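Long-range contacts in subtilase cytotoxin subunit A (PDB 2IY9), which serves as the protease subunit of an AB5 toxin, cleaving the endoplasmic reticulum chaperone BiP in its interdomain hinge and so inducing host ER stress: residues K23-L32 and Y101-H109; V50-L61 and G90-Y101. All blocks are in the same frame, centred on the assembly; numbering follows the deposited sequence.

Contact 1 of 2, residues K23-L32 and Y101-H109; sequences KPWYFDAIGL and YGIYGVYPH
The start of the modelled chain runs past the loop between helix 84-98 and strand 111-116, with Lys23 and Tyr104 6.6 Å apart at their CA atoms and Leu32 and Val106 7.8 Å apart; no direct hydrogen bond joins the two. Lys23 lays its aliphatic chain over one face of the Tyr104 ring in a CH-pi contact, Lys23 CG standing 3.8 Å from the ring centroid, toward its CD1 side. With Tyr104 CG anti to the carbonyl carbon (chi1 -68°), the ring is turned so that one face receives the lysine chain. Pro24 CD closes on the root of the same side chain, 3.6 Å from Tyr104 CB. Deeper in, Phe27 presents its ring edge to the loop backbone: Phe27 CZ lies 3.4 Å from Tyr104 O, and Gly105 O also meets that edge. Leu32 CD2 sits over the centre of one Phe27 face, Lys23 CB over the rim of the opposite one. Helix 25-30 ends in a Schellman motif, Gly31 taking a positive phi, and this brings Leu32 back toward the loop, where Leu32 CD2 packs 3.7 Å from Val106 CG1. In this subtilase-family (S8) domain helix 25-30 thus packs on the loop after helix 84-98, while Val106 and Tyr26 reach Val281 and Ile277 of helix 271-288, which carries Ser272, the inferred charge relay serine. One water bridges the segments, accepting from Tyr26 OH at 2.6 Å and donating to Tyr104 O at 2.7 Å. The edge of the Tyr26 ring approaches Val106 CG2.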
loop_
_atom_site.group_PDB
_atom_site.type_symbol
_atom_site.label_atom_id
_atom_site.label_comp_id
_atom_site.label_asym_id
_atom_site.label_seq_id
_atom_site.Cartn_x
_atom_site.Cartn_y
_atom_site.Cartn_z
ATOM N N LYS A 23 -8.288 -2.531 -19.234
ATOM C CA LYS A 23 -8.094 -1.351 -18.353
ATOM C C LYS A 23 -6.603 -0.899 -18.452
ATOM O O LYS A 23 -6.055 -0.898 -19.560
ATOM C CB LYS A 23 -8.608 -1.701 -16.952
ATOM C CG LYS A 23 -10.048 -2.225 -17.007
ATOM C CD LYS A 23 -10.589 -2.757 -15.679
ATOM C CE LYS A 23 -12.105 -3.000 -15.750
ATOM N NZ LYS A 23 -12.539 -3.774 -16.961
ATOM N N PRO A 24 -5.954 -0.464 -17.355
ATOM C CA PRO A 24 -4.486 -0.351 -17.485
ATOM C C PRO A 24 -3.764 -1.686 -17.674
ATOM O O PRO A 24 -4.311 -2.739 -17.360
ATOM C CB PRO A 24 -4.057 0.292 -16.165
ATOM C CG PRO A 24 -5.195 0.098 -15.239
ATOM C CD PRO A 24 -6.432 0.032 -16.052
ATOM N N TRP A 25 -2.532 -1.618 -18.183
ATOM C CA TRP A 25 -1.724 -2.806 -18.469
ATOM C C TRP A 25 -1.649 -3.805 -17.323
ATOM O O TRP A 25 -1.641 -5.015 -17.550
ATOM C CB TRP A 25 -0.308 -2.393 -18.898
ATOM C CG TRP A 25 0.589 -1.847 -17.801
ATOM C CD1 TRP A 25 0.817 -0.535 -17.507
ATOM C CD2 TRP A 25 1.397 -2.610 -16.881
ATOM N NE1 TRP A 25 1.715 -0.429 -16.463
ATOM C CE2 TRP A 25 2.081 -1.685 -16.056
ATOM C CE3 TRP A 25 1.602 -3.980 -16.675
ATOM C CZ2 TRP A 25 2.967 -2.087 -15.042
ATOM C CZ3 TRP A 25 2.482 -4.383 -15.650
ATOM C CH2 TRP A 25 3.158 -3.435 -14.861
ATOM N N TYR A 26 -1.608 -3.306 -16.088
ATOM C CA TYR A 26 -1.353 -4.186 -14.941
ATOM C C TYR A 26 -2.523 -5.061 -14.499
ATOM O O TYR A 26 -2.326 -6.025 -13.762
ATOM C CB TYR A 26 -0.757 -3.413 -13.755
ATOM C CG TYR A 26 -1.546 -2.210 -13.284
ATOM C CD1 TYR A 26 -2.525 -2.333 -12.293
ATOM C CD2 TYR A 26 -1.297 -0.943 -13.810
ATOM C CE1 TYR A 26 -3.239 -1.222 -11.844
ATOM C CE2 TYR A 26 -2.011 0.189 -13.361
ATOM C CZ TYR A 26 -2.974 0.033 -12.379
ATOM O OH TYR A 26 -3.687 1.125 -11.933
ATOM N N PHE A 27 -3.731 -4.752 -14.966
ATOM C CA PHE A 27 -4.878 -5.605 -14.656
ATOM C C PHE A 27 -4.682 -7.031 -15.190
ATOM O O PHE A 27 -4.718 -7.992 -14.426
ATOM C CB PHE A 27 -6.186 -4.975 -15.149
ATOM C CG PHE A 27 -6.810 -3.998 -14.161
ATOM C CD1 PHE A 27 -6.062 -2.968 -13.590
ATOM C CD2 PHE A 27 -8.155 -4.097 -13.825
ATOM C CE1 PHE A 27 -6.644 -2.067 -12.679
ATOM C CE2 PHE A 27 -8.741 -3.200 -12.917
ATOM C CZ PHE A 27 -7.982 -2.188 -12.348
ATOM N N ASP A 28 -4.424 -7.165 -16.495
ATOM C CA ASP A 28 -4.157 -8.485 -17.063
ATOM C C ASP A 28 -2.858 -9.087 -16.504
ATOM O O ASP A 28 -2.785 -10.292 -16.239
ATOM C CB ASP A 28 -4.142 -8.416 -18.593
ATOM C CG ASP A 28 -5.549 -8.385 -19.197
ATOM O OD1 ASP A 28 -6.547 -8.490 -18.452
ATOM O OD2 ASP A 28 -5.662 -8.267 -20.430
ATOM N N ALA A 29 -1.855 -8.239 -16.272
ATOM C CA ALA A 29 -0.545 -8.708 -15.787
ATOM C C ALA A 29 -0.645 -9.410 -14.431
ATOM O O ALA A 29 0.046 -10.407 -14.183
ATOM C CB ALA A 29 0.461 -7.559 -15.738
ATOM N N ILE A 30 -1.533 -8.920 -13.567
ATOM C CA ILE A 30 -1.707 -9.522 -12.243
ATOM C C ILE A 30 -2.939 -10.427 -12.103
ATOM O O ILE A 30 -3.192 -10.977 -11.020
ATOM C CB ILE A 30 -1.679 -8.458 -11.110
ATOM C CG1 ILE A 30 -2.973 -7.639 -11.085
ATOM C CG2 ILE A 30 -0.464 -7.576 -11.258
ATOM C CD1 ILE A 30 -3.132 -6.760 -9.856
ATOM N N GLY A 31 -3.688 -10.602 -13.191
ATOM C CA GLY A 31 -4.836 -11.512 -13.191
ATOM C C GLY A 31 -6.081 -10.909 -12.554
ATOM O O GLY A 31 -6.928 -11.630 -11.999
ATOM N N LEU A 32 -6.199 -9.588 -12.645
ATOM C CA LEU A 32 -7.354 -8.878 -12.104
ATOM C C LEU A 32 -8.420 -8.828 -13.190
ATOM O O LEU A 32 -8.719 -7.770 -13.740
ATOM C CB LEU A 32 -6.957 -7.471 -11.621
ATOM C CG LEU A 32 -7.784 -6.737 -10.552
ATOM C CD1 LEU A 32 -7.698 -7.430 -9.205
ATOM C CD2 LEU A 32 -7.291 -5.292 -10.423
ATOM N N TYR A 101 -14.303 5.488 -11.881
ATOM C CA TYR A 101 -14.268 5.796 -13.307
ATOM C C TYR A 101 -13.107 6.730 -13.594
ATOM O O TYR A 101 -12.610 7.413 -12.691
ATOM C CB TYR A 101 -15.601 6.403 -13.792
ATOM C CG TYR A 101 -16.122 7.592 -13.000
ATOM C CD1 TYR A 101 -15.699 8.894 -13.277
ATOM C CD2 TYR A 101 -17.072 7.412 -12.000
ATOM C CE1 TYR A 101 -16.207 9.986 -12.543
ATOM C CE2 TYR A 101 -17.578 8.478 -11.284
ATOM C CZ TYR A 101 -17.150 9.752 -11.558
ATOM O OH TYR A 101 -17.681 10.785 -10.823
ATOM N N GLY A 102 -12.680 6.765 -14.854
ATOM C CA GLY A 102 -11.512 7.548 -15.243
ATOM C C GLY A 102 -10.330 6.653 -14.985
ATOM O O GLY A 102 -9.998 5.800 -15.807
ATOM N N ILE A 103 -9.722 6.806 -13.821
ATOM C CA ILE A 103 -8.764 5.812 -13.335
ATOM C C ILE A 103 -9.512 4.527 -12.936
ATOM O O ILE A 103 -10.583 4.591 -12.326
ATOM C CB ILE A 103 -7.945 6.380 -12.143
ATOM C CG1 ILE A 103 -7.157 7.627 -12.575
ATOM C CG2 ILE A 103 -6.995 5.342 -11.536
ATOM C CD1 ILE A 103 -6.286 7.418 -13.828
ATOM N N TYR A 104 -8.949 3.376 -13.300
ATOM C CA TYR A 104 -9.519 2.087 -12.923
ATOM C C TYR A 104 -8.910 1.632 -11.611
ATOM O O TYR A 104 -7.792 1.105 -11.583
ATOM C CB TYR A 104 -9.261 1.029 -13.998
ATOM C CG TYR A 104 -10.007 1.260 -15.295
ATOM C CD1 TYR A 104 -11.222 0.616 -15.554
ATOM C CD2 TYR A 104 -9.502 2.130 -16.262
ATOM C CE1 TYR A 104 -11.913 0.829 -16.767
ATOM C CE2 TYR A 104 -10.183 2.350 -17.462
ATOM C CZ TYR A 104 -11.375 1.703 -17.706
ATOM O OH TYR A 104 -12.026 1.945 -18.905
ATOM N N GLY A 105 -9.650 1.825 -10.524
ATOM C CA GLY A 105 -9.196 1.367 -9.224
ATOM C C GLY A 105 -9.153 -0.147 -9.205
ATOM O O GLY A 105 -9.953 -0.802 -9.873
ATOM N N VAL A 106 -8.191 -0.700 -8.465
ATOM C CA VAL A 106 -8.077 -2.145 -8.297
ATOM C C VAL A 106 -9.348 -2.743 -7.696
ATOM O O VAL A 106 -9.823 -3.793 -8.161
ATOM C CB VAL A 106 -6.856 -2.528 -7.417
ATOM C CG1 VAL A 106 -6.922 -4.016 -7.018
ATOM C CG2 VAL A 106 -5.573 -2.228 -8.149
ATOM N N TYR A 107 -9.885 -2.089 -6.661
ATOM C CA TYR A 107 -11.141 -2.528 -6.040
ATOM C C TYR A 107 -12.078 -1.321 -5.888
ATOM O O TYR A 107 -12.129 -0.682 -4.833
ATOM C CB TYR A 107 -10.900 -3.263 -4.704
ATOM C CG TYR A 107 -12.148 -3.956 -4.157
ATOM C CD1 TYR A 107 -12.867 -4.866 -4.943
ATOM C CD2 TYR A 107 -12.604 -3.706 -2.860
ATOM C CE1 TYR A 107 -14.018 -5.501 -4.465
ATOM C CE2 TYR A 107 -13.762 -4.331 -2.366
ATOM C CZ TYR A 107 -14.459 -5.222 -3.178
ATOM O OH TYR A 107 -15.587 -5.842 -2.709
ATOM N N PRO A 108 -12.808 -0.983 -6.968
ATOM C CA PRO A 108 -13.641 0.221 -6.961
ATOM C C PRO A 108 -14.809 0.209 -5.968
ATOM O O PRO A 108 -15.396 1.262 -5.725
ATOM C CB PRO A 108 -14.143 0.319 -8.408
ATOM C CG PRO A 108 -14.015 -1.040 -8.956
ATOM C CD PRO A 108 -12.843 -1.668 -8.276
ATOM N N HIS A 109 -15.141 -0.956 -5.413
ATOM C CA HIS A 109 -16.150 -1.046 -4.349
ATOM C C HIS A 109 -15.658 -0.517 -3.006
ATOM O O HIS A 109 -16.470 -0.226 -2.125
ATOM C CB HIS A 109 -16.626 -2.490 -4.166
ATOM C CG HIS A 109 -17.274 -3.067 -5.380
ATOM N ND1 HIS A 109 -17.023 -4.353 -5.817
ATOM C CD2 HIS A 109 -18.159 -2.537 -6.256
ATOM C CE1 HIS A 109 -17.729 -4.588 -6.910
ATOM N NE2 HIS A 109 -18.423 -3.502 -7.200
HETATM O O HOH W 1 -5.558 0.676 -10.203
#

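Contact 2 of 2, residues V50-L61 and G90-Y101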
loop_
_atom_site.group_PDB
_atom_site.type_symbol
_atom_site.label_atom_id
_atom_site.label_comp_id
_atom_site.label_asym_id
_atom_site.label_seq_id
_atom_site.Cartn_x
_atom_site.Cartn_y
_atom_site.Cartn_z
ATOM N N VAL A 50 -5.768 5.579 3.721
ATOM C CA VAL A 50 -4.735 6.190 2.887
ATOM C C VAL A 50 -3.993 7.227 3.727
ATOM O O VAL A 50 -4.479 8.354 3.931
ATOM C CB VAL A 50 -5.287 6.765 1.561
ATOM C CG1 VAL A 50 -4.219 7.600 0.830
ATOM C CG2 VAL A 50 -5.755 5.640 0.665
ATOM N N VAL A 51 -2.833 6.805 4.239
ATOM C CA VAL A 51 -2.007 7.626 5.125
ATOM C C VAL A 51 -1.003 8.323 4.204
ATOM O O VAL A 51 -0.069 7.700 3.656
ATOM C CB VAL A 51 -1.327 6.779 6.231
ATOM C CG1 VAL A 51 -0.579 7.682 7.230
ATOM C CG2 VAL A 51 -2.374 5.922 6.971
ATOM N N ASP A 52 -1.231 9.616 3.993
ATOM C CA ASP A 52 -0.612 10.294 2.860
ATOM C C ASP A 52 -0.778 11.808 2.954
ATOM O O ASP A 52 -0.900 12.355 4.051
ATOM C CB ASP A 52 -1.222 9.733 1.561
ATOM C CG ASP A 52 -0.217 9.651 0.427
ATOM O OD1 ASP A 52 0.256 10.729 -0.012
ATOM O OD2 ASP A 52 0.093 8.518 -0.024
ATOM N N SER A 53 -0.782 12.483 1.803
ATOM C CA SER A 53 -0.759 13.944 1.761
ATOM C C SER A 53 -2.158 14.578 1.675
ATOM O O SER A 53 -2.281 15.783 1.455
ATOM C CB SER A 53 0.095 14.398 0.580
ATOM O OG SER A 53 -0.526 14.064 -0.652
ATOM N N GLY A 54 -3.203 13.764 1.850
ATOM C CA GLY A 54 -4.591 14.239 1.767
ATOM C C GLY A 54 -5.234 13.845 0.449
ATOM O O GLY A 54 -4.553 13.703 -0.575
ATOM N N VAL A 55 -6.556 13.662 0.469
ATOM C CA VAL A 55 -7.260 13.137 -0.694
ATOM C C VAL A 55 -8.354 14.105 -1.146
ATOM O O VAL A 55 -9.140 14.593 -0.336
ATOM C CB VAL A 55 -7.855 11.739 -0.409
ATOM C CG1 VAL A 55 -8.745 11.263 -1.583
ATOM C CG2 VAL A 55 -6.748 10.730 -0.121
ATOM N N ALA A 56 -8.362 14.385 -2.445
ATOM C CA ALA A 56 -9.399 15.168 -3.097
ATOM C C ALA A 56 -10.433 14.198 -3.648
ATOM O O ALA A 56 -10.164 13.461 -4.612
ATOM C CB ALA A 56 -8.803 15.990 -4.222
ATOM N N PHE A 57 -11.611 14.193 -3.034
ATOM C CA PHE A 57 -12.671 13.261 -3.431
ATOM C C PHE A 57 -13.469 13.829 -4.605
ATOM O O PHE A 57 -14.612 14.270 -4.454
ATOM C CB PHE A 57 -13.536 12.864 -2.229
ATOM C CG PHE A 57 -12.797 12.035 -1.217
ATOM C CD1 PHE A 57 -12.620 10.666 -1.414
ATOM C CD2 PHE A 57 -12.252 12.624 -0.078
ATOM C CE1 PHE A 57 -11.917 9.893 -0.475
ATOM C CE2 PHE A 57 -11.543 11.854 0.872
ATOM C CZ PHE A 57 -11.390 10.492 0.672
ATOM N N ILE A 58 -12.816 13.805 -5.767
ATOM C CA ILE A 58 -13.311 14.393 -7.022
ATOM C C ILE A 58 -13.190 13.320 -8.114
ATOM O O ILE A 58 -12.531 12.287 -7.899
ATOM C CB ILE A 58 -12.502 15.685 -7.414
ATOM C CG1 ILE A 58 -10.999 15.392 -7.603
ATOM C CG2 ILE A 58 -12.670 16.787 -6.357
ATOM C CD1 ILE A 58 -10.623 14.910 -9.001
ATOM N N GLY A 59 -13.820 13.546 -9.270
ATOM C CA GLY A 59 -13.746 12.593 -10.376
ATOM C C GLY A 59 -14.186 11.203 -9.956
ATOM O O GLY A 59 -15.218 11.050 -9.277
ATOM N N GLY A 60 -13.395 10.196 -10.333
ATOM C CA GLY A 60 -13.642 8.794 -9.956
ATOM C C GLY A 60 -13.665 8.471 -8.469
ATOM O O GLY A 60 -14.098 7.383 -8.076
ATOM N N LEU A 61 -13.202 9.413 -7.656
ATOM C CA LEU A 61 -13.224 9.295 -6.193
ATOM C C LEU A 61 -14.388 10.060 -5.547
ATOM O O LEU A 61 -14.470 10.176 -4.318
ATOM C CB LEU A 61 -11.899 9.804 -5.626
ATOM C CG LEU A 61 -10.692 8.914 -5.902
ATOM C CD1 LEU A 61 -9.425 9.609 -5.418
ATOM C CD2 LEU A 61 -10.866 7.536 -5.245
ATOM N N GLY A 90 -1.647 11.895 -2.359
ATOM C CA GLY A 90 -2.730 11.163 -1.684
ATOM C C GLY A 90 -3.867 10.797 -2.632
ATOM O O GLY A 90 -4.350 9.649 -2.632
ATOM N N THR A 91 -4.295 11.772 -3.439
ATOM C CA THR A 91 -5.361 11.566 -4.439
ATOM C C THR A 91 -4.960 10.492 -5.460
ATOM O O THR A 91 -5.759 9.618 -5.812
ATOM C CB THR A 91 -5.716 12.887 -5.191
ATOM O OG1 THR A 91 -5.992 13.925 -4.243
ATOM C CG2 THR A 91 -6.938 12.704 -6.087
ATOM N N ALA A 92 -3.718 10.571 -5.934
ATOM C CA ALA A 92 -3.170 9.574 -6.843
ATOM C C ALA A 92 -3.309 8.152 -6.270
ATOM O O ALA A 92 -3.814 7.256 -6.943
ATOM C CB ALA A 92 -1.716 9.890 -7.156
ATOM N N MET A 93 -2.865 7.966 -5.026
ATOM C CA MET A 93 -2.871 6.639 -4.388
ATOM C C MET A 93 -4.284 6.115 -4.188
ATOM O O MET A 93 -4.589 4.966 -4.553
ATOM C CB MET A 93 -2.103 6.666 -3.064
ATOM C CG MET A 93 -0.635 7.156 -3.191
ATOM S SD MET A 93 0.347 6.173 -4.338
ATOM C CE MET A 93 0.578 7.282 -5.717
ATOM N N ALA A 94 -5.142 6.975 -3.639
ATOM C CA ALA A 94 -6.560 6.694 -3.473
ATOM C C ALA A 94 -7.180 6.273 -4.796
ATOM O O ALA A 94 -7.956 5.323 -4.828
ATOM C CB ALA A 94 -7.294 7.894 -2.899
ATOM N N SER A 95 -6.817 6.955 -5.886
ATOM C CA SER A 95 -7.389 6.616 -7.187
ATOM C C SER A 95 -6.979 5.211 -7.623
ATOM O O SER A 95 -7.817 4.462 -8.128
ATOM C CB SER A 95 -7.090 7.676 -8.257
ATOM O OG SER A 95 -5.754 7.635 -8.740
ATOM N N LEU A 96 -5.708 4.846 -7.404
ATOM C CA LEU A 96 -5.216 3.520 -7.798
ATOM C C LEU A 96 -5.908 2.382 -7.038
ATOM O O LEU A 96 -6.148 1.314 -7.597
ATOM C CB LEU A 96 -3.694 3.427 -7.636
ATOM C CG LEU A 96 -2.873 4.329 -8.562
ATOM C CD1 LEU A 96 -1.406 4.238 -8.176
ATOM C CD2 LEU A 96 -3.087 3.991 -10.063
ATOM N N ILE A 97 -6.234 2.643 -5.775
ATOM C CA ILE A 97 -6.951 1.699 -4.930
ATOM C C ILE A 97 -8.427 1.602 -5.323
ATOM O O ILE A 97 -8.967 0.502 -5.465
ATOM C CB ILE A 97 -6.826 2.090 -3.442
ATOM C CG1 ILE A 97 -5.361 2.002 -2.980
ATOM C CG2 ILE A 97 -7.736 1.213 -2.541
ATOM C CD1 ILE A 97 -5.125 2.734 -1.664
ATOM N N ALA A 98 -9.081 2.746 -5.501
ATOM C CA ALA A 98 -10.556 2.766 -5.434
ATOM C C ALA A 98 -11.345 3.547 -6.498
ATOM O O ALA A 98 -12.589 3.556 -6.455
ATOM C CB ALA A 98 -10.971 3.224 -4.041
ATOM N N SER A 99 -10.670 4.234 -7.421
ATOM C CA SER A 99 -11.405 5.076 -8.391
ATOM C C SER A 99 -12.467 4.292 -9.176
ATOM O O SER A 99 -12.208 3.193 -9.655
ATOM C CB SER A 99 -10.457 5.804 -9.355
ATOM O OG SER A 99 -11.193 6.354 -10.449
ATOM N N ARG A 100 -13.658 4.872 -9.302
ATOM C CA ARG A 100 -14.804 4.182 -9.913
ATOM C C ARG A 100 -14.988 4.463 -11.394
ATOM O O ARG A 100 -15.758 3.784 -12.072
ATOM C CB ARG A 100 -16.082 4.526 -9.146
ATOM C CG ARG A 100 -15.980 4.052 -7.720
ATOM C CD ARG A 100 -17.290 4.113 -6.957
ATOM N NE ARG A 100 -17.058 3.570 -5.624
ATOM C CZ ARG A 100 -17.984 3.440 -4.678
ATOM N NH1 ARG A 100 -19.243 3.813 -4.909
ATOM N NH2 ARG A 100 -17.640 2.934 -3.497
ATOM N N TYR A 101 -14.303 5.488 -11.881
ATOM C CA TYR A 101 -14.268 5.796 -13.307
ATOM C C TYR A 101 -13.107 6.730 -13.594
ATOM O O TYR A 101 -12.610 7.413 -12.691
ATOM C CB TYR A 101 -15.601 6.403 -13.792
ATOM C CG TYR A 101 -16.122 7.592 -13.000
ATOM C CD1 TYR A 101 -15.699 8.894 -13.277
ATOM C CD2 TYR A 101 -17.072 7.412 -12.000
ATOM C CE1 TYR A 101 -16.207 9.986 -12.543
ATOM C CE2 TYR A 101 -17.578 8.478 -11.284
ATOM C CZ TYR A 101 -17.150 9.752 -11.558
ATOM O OH TYR A 101 -17.681 10.785 -10.823
HETATM O O HOH W 2 -3.705 14.662 -3.158
HETATM O O HOH W 3 -11.748 10.738 -12.652
#
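Strand 50-52 and helix 90-98 run nearly antiparallel, at 158° with 8.8 Å between their axes, and the chain beyond the strand wraps along the helix until Gly60 reaches Tyr101, their CA atoms 4.5 Å apart. Val50 CG2 meets Ile97 CD1 at 3.8 Å, the two side chains sliding past each other in opposite directions. Val55 CG1 and Leu61 CD1 both pack on the methyl of Ala94, and Leu61 CD2 continues along the helix backbone toward Ser99. At the other end Gly90 comes in close: Gly90 N donates to Ser53 OG at 3.0 Å, while Gly90 CA makes a CA-H...O contact with Gly54 O. Ser53 OG, placed between its backbone N and carbonyl carbon (chi1 68°), also bonds to Leu86 O. Three residues further on, Ala56 N donates to Thr91 OG1 at 3.0 Å along a fairly straight path (163°), and a water links Gly54 O to Thr91 N. Where the helix gives way to loop, Arg100 N donates to Gly60 O at 2.8 Å. Gly60 CA lies over the centre of the Tyr101 ring, 3.8 Å from the centroid, and its approach to Ser99 OG and Tyr101 O depends on Gly60 having no CB. Asp52, inferred to belong to the charge relay system, ends the strand, and its OD2 approaches Met93 CG at 3.5 Å. His89, the inferred relay histidine, immediately precedes Gly90 and lies beside Asp52. An aspartate ending a strand of the parallel sheet and a histidine on the adjacent helix are the arrangement of the subtilisin-like (S8) fold. The bond from Gly90 N to the Ser53 hydroxyl ties the residue after the aspartate to the one after the histidine, and probably helps to set aspartate and histidine relative to each other.

Both contacts are largely buried, each with an exposed fringe that includes a tyrosine: Tyr104 in contact 1, Tyr101 in contact 2. Contact 2 is the larger, 692 against 350 Å², and joins strand and helix beside the inferred charge relay residues; contact 1 brings the N-terminal segment against the loop that follows the same helix. Contact 2 adds direct hydrogen bonds to apolar packing, whereas contact 1 has none across it and relies on apolar and CH-pi packing and a bridging water. Tyr101 ends one range and begins the other but takes part only in contact 2, and probable backbone hydrogen bonds, Val106 N to Leu96 O and Tyr107 N to Ile97 O, fold the loop back onto helix 84-98.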